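PUA domain-containing protein (Aeropyrum pernix, PDB 2CX0) is of unknown function but carries a C-terminal PUA domain and probably binds RNA, perhaps in connection with translation initiation. Local coordinates at residues R75-V88 and V128-V142. Residues are numbered along the deposited sequence; the frame is centred on the assembly and turned at random.
Sequences RIYPTLQCLKAFGV and VVAALYHETRTPVMV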
# COMPACT_ATOMS: atom_id res chain seq x y z
N ARG A 75 -11.82 1.88 2.17
CA ARG A 75 -11.16 0.62 2.16
C ARG A 75 -9.81 0.70 2.89
O ARG A 75 -9.22 1.80 3.02
CB ARG A 75 -10.88 0.14 0.74
CG ARG A 75 -12.09 -0.45 0.06
CD ARG A 75 -11.68 -1.33 -1.12
NE ARG A 75 -10.95 -0.58 -2.14
CZ ARG A 75 -10.69 -1.05 -3.37
NH1 ARG A 75 -11.11 -2.28 -3.73
NH2 ARG A 75 -10.02 -0.30 -4.23
N ILE A 76 -9.38 -0.46 3.37
CA ILE A 76 -8.11 -0.55 4.09
C ILE A 76 -7.02 -1.05 3.11
O ILE A 76 -7.21 -2.07 2.41
CB ILE A 76 -8.24 -1.49 5.31
CG1 ILE A 76 -9.19 -0.83 6.35
CG2 ILE A 76 -6.83 -1.70 6.01
CD1 ILE A 76 -10.00 -1.87 7.09
N TYR A 77 -5.90 -0.31 3.09
CA TYR A 77 -4.76 -0.59 2.23
C TYR A 77 -3.47 -0.83 3.04
O TYR A 77 -3.33 -0.42 4.18
CB TYR A 77 -4.44 0.63 1.33
CG TYR A 77 -5.46 0.96 0.30
CD1 TYR A 77 -5.23 0.63 -1.04
CD2 TYR A 77 -6.67 1.56 0.67
CE1 TYR A 77 -6.21 0.92 -2.02
CE2 TYR A 77 -7.68 1.85 -0.32
CZ TYR A 77 -7.42 1.52 -1.64
OH TYR A 77 -8.37 1.73 -2.59
N PRO A 78 -2.53 -1.55 2.45
CA PRO A 78 -1.26 -1.81 3.13
C PRO A 78 -0.29 -0.65 2.81
O PRO A 78 -0.32 -0.06 1.69
CB PRO A 78 -0.71 -3.08 2.46
CG PRO A 78 -1.36 -2.96 0.96
CD PRO A 78 -2.72 -2.30 1.19
N THR A 79 0.61 -0.39 3.76
CA THR A 79 1.68 0.53 3.51
C THR A 79 2.74 -0.28 2.76
O THR A 79 2.70 -1.55 2.69
CB THR A 79 2.37 0.94 4.81
OG1 THR A 79 2.74 -0.28 5.54
CG2 THR A 79 1.39 1.88 5.63
N LEU A 80 3.74 0.43 2.24
CA LEU A 80 4.85 -0.31 1.59
C LEU A 80 5.62 -1.08 2.67
O LEU A 80 6.21 -2.13 2.38
CB LEU A 80 5.81 0.66 0.86
CG LEU A 80 5.12 1.31 -0.35
CD1 LEU A 80 6.22 2.08 -1.07
CD2 LEU A 80 4.51 0.27 -1.35
N GLN A 81 5.66 -0.56 3.90
CA GLN A 81 6.34 -1.27 5.02
C GLN A 81 5.64 -2.64 5.27
O GLN A 81 6.31 -3.64 5.56
CB GLN A 81 6.31 -0.44 6.34
CG GLN A 81 7.25 0.82 6.30
CD GLN A 81 6.71 2.00 5.50
OE1 GLN A 81 5.54 1.98 5.04
NE2 GLN A 81 7.54 3.06 5.35
N CYS A 82 4.31 -2.66 5.13
CA CYS A 82 3.56 -3.89 5.29
C CYS A 82 3.99 -4.89 4.18
O CYS A 82 4.19 -6.13 4.40
CB CYS A 82 2.05 -3.60 5.15
SG CYS A 82 1.01 -5.10 5.17
N LEU A 83 4.18 -4.37 2.99
CA LEU A 83 4.60 -5.31 1.90
C LEU A 83 6.01 -5.88 2.15
O LEU A 83 6.33 -7.01 1.77
CB LEU A 83 4.54 -4.63 0.55
CG LEU A 83 3.14 -4.08 0.21
CD1 LEU A 83 3.20 -3.58 -1.27
CD2 LEU A 83 1.97 -5.11 0.41
N LYS A 84 6.84 -5.09 2.81
CA LYS A 84 8.18 -5.54 3.13
C LYS A 84 8.19 -6.66 4.22
O LYS A 84 8.81 -7.72 4.09
CB LYS A 84 9.02 -4.33 3.56
CG LYS A 84 10.48 -4.71 3.85
CD LYS A 84 11.36 -3.44 3.97
CE LYS A 84 12.82 -3.78 4.33
NZ LYS A 84 13.65 -2.52 4.51
N ALA A 85 7.40 -6.45 5.23
CA ALA A 85 7.34 -7.37 6.30
C ALA A 85 6.54 -8.64 5.94
O ALA A 85 6.92 -9.73 6.36
CB ALA A 85 6.74 -6.63 7.58
N PHE A 86 5.50 -8.52 5.11
CA PHE A 86 4.63 -9.67 4.80
C PHE A 86 4.64 -10.14 3.35
O PHE A 86 3.98 -11.11 3.04
CB PHE A 86 3.20 -9.30 5.22
CG PHE A 86 3.02 -9.15 6.70
CD1 PHE A 86 2.98 -10.28 7.52
CD2 PHE A 86 2.96 -7.88 7.30
CE1 PHE A 86 2.89 -10.14 8.92
CE2 PHE A 86 2.86 -7.74 8.68
CZ PHE A 86 2.83 -8.89 9.49
N GLY A 87 5.33 -9.43 2.45
CA GLY A 87 5.40 -9.88 1.07
C GLY A 87 4.23 -9.34 0.28
O GLY A 87 3.43 -8.53 0.83
N VAL A 88 4.09 -9.81 -0.96
CA VAL A 88 3.02 -9.32 -1.83
C VAL A 88 2.13 -10.42 -2.31
O VAL A 88 1.14 -10.17 -3.05
CB VAL A 88 3.61 -8.61 -3.07
CG1 VAL A 88 4.29 -7.33 -2.60
CG2 VAL A 88 4.65 -9.56 -3.80
N VAL A 128 -7.26 -3.74 -5.31
CA VAL A 128 -6.03 -3.21 -4.76
C VAL A 128 -4.85 -4.02 -5.32
O VAL A 128 -4.83 -5.25 -5.24
CB VAL A 128 -6.00 -3.35 -3.23
CG1 VAL A 128 -4.68 -2.76 -2.69
CG2 VAL A 128 -7.25 -2.67 -2.61
N VAL A 129 -3.86 -3.31 -5.88
CA VAL A 129 -2.67 -3.98 -6.38
C VAL A 129 -1.44 -3.17 -6.01
O VAL A 129 -1.56 -1.98 -5.62
CB VAL A 129 -2.68 -4.15 -7.91
CG1 VAL A 129 -3.91 -4.99 -8.34
CG2 VAL A 129 -2.68 -2.69 -8.64
N ALA A 130 -0.26 -3.78 -6.13
CA ALA A 130 0.99 -3.08 -5.85
C ALA A 130 1.81 -3.04 -7.13
O ALA A 130 1.75 -4.00 -7.91
CB ALA A 130 1.84 -3.81 -4.75
N ALA A 131 2.56 -1.95 -7.33
CA ALA A 131 3.44 -1.85 -8.49
C ALA A 131 4.87 -2.08 -7.98
O ALA A 131 5.31 -1.40 -7.05
CB ALA A 131 3.35 -0.48 -9.14
N LEU A 132 5.61 -2.98 -8.66
CA LEU A 132 6.97 -3.30 -8.22
C LEU A 132 7.97 -3.08 -9.36
O LEU A 132 7.72 -3.42 -10.54
CB LEU A 132 7.11 -4.81 -7.87
CG LEU A 132 6.69 -5.27 -6.47
CD1 LEU A 132 5.25 -4.77 -6.13
CD2 LEU A 132 6.70 -6.86 -6.51
N TYR A 133 9.12 -2.54 -9.01
CA TYR A 133 10.19 -2.37 -10.04
C TYR A 133 10.56 -3.82 -10.40
O TYR A 133 10.91 -4.61 -9.50
CB TYR A 133 11.39 -1.66 -9.39
CG TYR A 133 12.59 -1.57 -10.30
CD1 TYR A 133 12.44 -1.50 -11.70
CD2 TYR A 133 13.89 -1.53 -9.78
CE1 TYR A 133 13.59 -1.37 -12.56
CE2 TYR A 133 15.02 -1.39 -10.61
CZ TYR A 133 14.87 -1.31 -11.98
OH TYR A 133 16.01 -1.18 -12.74
N HIS A 134 10.49 -4.18 -11.68
CA HIS A 134 10.74 -5.56 -12.09
C HIS A 134 12.09 -6.18 -11.73
O HIS A 134 12.15 -7.31 -11.29
CB HIS A 134 10.52 -5.73 -13.59
CG HIS A 134 11.70 -5.32 -14.42
ND1 HIS A 134 12.68 -6.22 -14.81
CD2 HIS A 134 12.11 -4.12 -14.87
CE1 HIS A 134 13.63 -5.58 -15.45
NE2 HIS A 134 13.32 -4.30 -15.51
N GLU A 135 13.15 -5.40 -11.88
CA GLU A 135 14.53 -5.91 -11.67
C GLU A 135 14.81 -6.41 -10.24
O GLU A 135 15.39 -7.48 -10.04
CB GLU A 135 15.55 -4.80 -12.07
CG GLU A 135 17.05 -5.18 -12.07
CD GLU A 135 17.33 -6.37 -12.99
OE1 GLU A 135 16.62 -6.55 -14.01
OE2 GLU A 135 18.27 -7.15 -12.70
N THR A 136 14.39 -5.64 -9.24
CA THR A 136 14.66 -5.98 -7.85
C THR A 136 13.39 -6.41 -7.12
O THR A 136 13.49 -6.74 -5.95
CB THR A 136 15.16 -4.75 -7.08
OG1 THR A 136 14.17 -3.71 -7.24
CG2 THR A 136 16.50 -4.23 -7.63
N ARG A 137 12.24 -6.37 -7.80
CA ARG A 137 10.93 -6.64 -7.18
C ARG A 137 10.63 -5.73 -5.96
O ARG A 137 9.96 -6.13 -5.00
CB ARG A 137 10.80 -8.12 -6.75
CG ARG A 137 10.63 -9.05 -7.93
CD ARG A 137 10.25 -10.49 -7.51
NE ARG A 137 8.86 -10.66 -7.10
CZ ARG A 137 7.84 -10.82 -7.95
NH1 ARG A 137 8.08 -10.81 -9.26
NH2 ARG A 137 6.61 -10.97 -7.50
N THR A 138 11.15 -4.51 -5.99
CA THR A 138 10.91 -3.55 -4.90
C THR A 138 9.52 -2.90 -5.07
O THR A 138 9.23 -2.32 -6.11
CB THR A 138 11.93 -2.38 -4.93
OG1 THR A 138 13.24 -2.88 -4.77
CG2 THR A 138 11.61 -1.32 -3.85
N PRO A 139 8.67 -2.98 -4.05
CA PRO A 139 7.36 -2.35 -4.17
C PRO A 139 7.59 -0.83 -4.15
O PRO A 139 8.35 -0.30 -3.31
CB PRO A 139 6.61 -2.84 -2.92
CG PRO A 139 7.38 -4.08 -2.52
CD PRO A 139 8.79 -3.71 -2.77
N VAL A 140 6.97 -0.13 -5.10
CA VAL A 140 7.13 1.32 -5.10
C VAL A 140 5.81 2.09 -4.91
O VAL A 140 5.81 3.29 -4.58
CB VAL A 140 7.84 1.83 -6.42
CG1 VAL A 140 9.25 1.22 -6.51
CG2 VAL A 140 7.08 1.39 -7.62
N MSE A 141 4.68 1.43 -5.15
CA MSE A 141 3.41 2.12 -5.00
C MSE A 141 2.28 1.09 -4.78
O MSE A 141 2.35 -0.05 -5.25
CB MSE A 141 3.13 2.95 -6.25
CG MSE A 141 1.71 3.70 -6.28
SE MSE A 141 0.36 2.61 -7.23
CE MSE A 141 0.82 3.25 -9.07
N VAL A 142 1.27 1.53 -4.04
CA VAL A 142 0.07 0.74 -3.77
C VAL A 142 -1.06 1.57 -4.36
O VAL A 142 -1.08 2.78 -4.13
CB VAL A 142 -0.16 0.55 -2.22
CG1 VAL A 142 -1.55 0.12 -1.96
CG2 VAL A 142 0.84 -0.59 -1.70
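With chi1 of Val142 at 163°, its CG1 lies opposite the backbone N and meets Tyr77 CD1 near the plane of the ring, while CG2 is turned to Leu80 and Leu83. Leu83, its CG set beside its own backbone N (chi1 -58°), drops CD1 among three apolar groups, 3.7 Å from Ala130 CB and 3.8 Å from Val142 CG2, with Pro139 CB completing the set. Leu80 and Val142 lie alongside each other, pointing opposite ways: Leu80 CD2 packs 3.8 Å from Val142 CG2, and CD1 rests on Val140 O at the classic beta bulge where Val140 and Met141 face Ala131. Val142 CG2 also lies 3.6 Å from Pro78 O, a buried carbonyl that finds no polar partner. At the other end Val128 CG2 sits over the centre of one face of the Arg75 guanidinium, whose NH2 reaches Tyr77 OH (3.1 Å) and Gly126 O; Asp73 also binds the Tyr77 hydroxyl. Strand 76-78, at the edge of the N-terminal antiparallel sheet, and helix 80-86 thus cover one face of the PUA hairpin 128-133/138-145; on its far side Ala131 and Val140 pack on Leu105 of helix 99-107, while Val129 and Met141 touch Val165 of the adjacent strand 163-170.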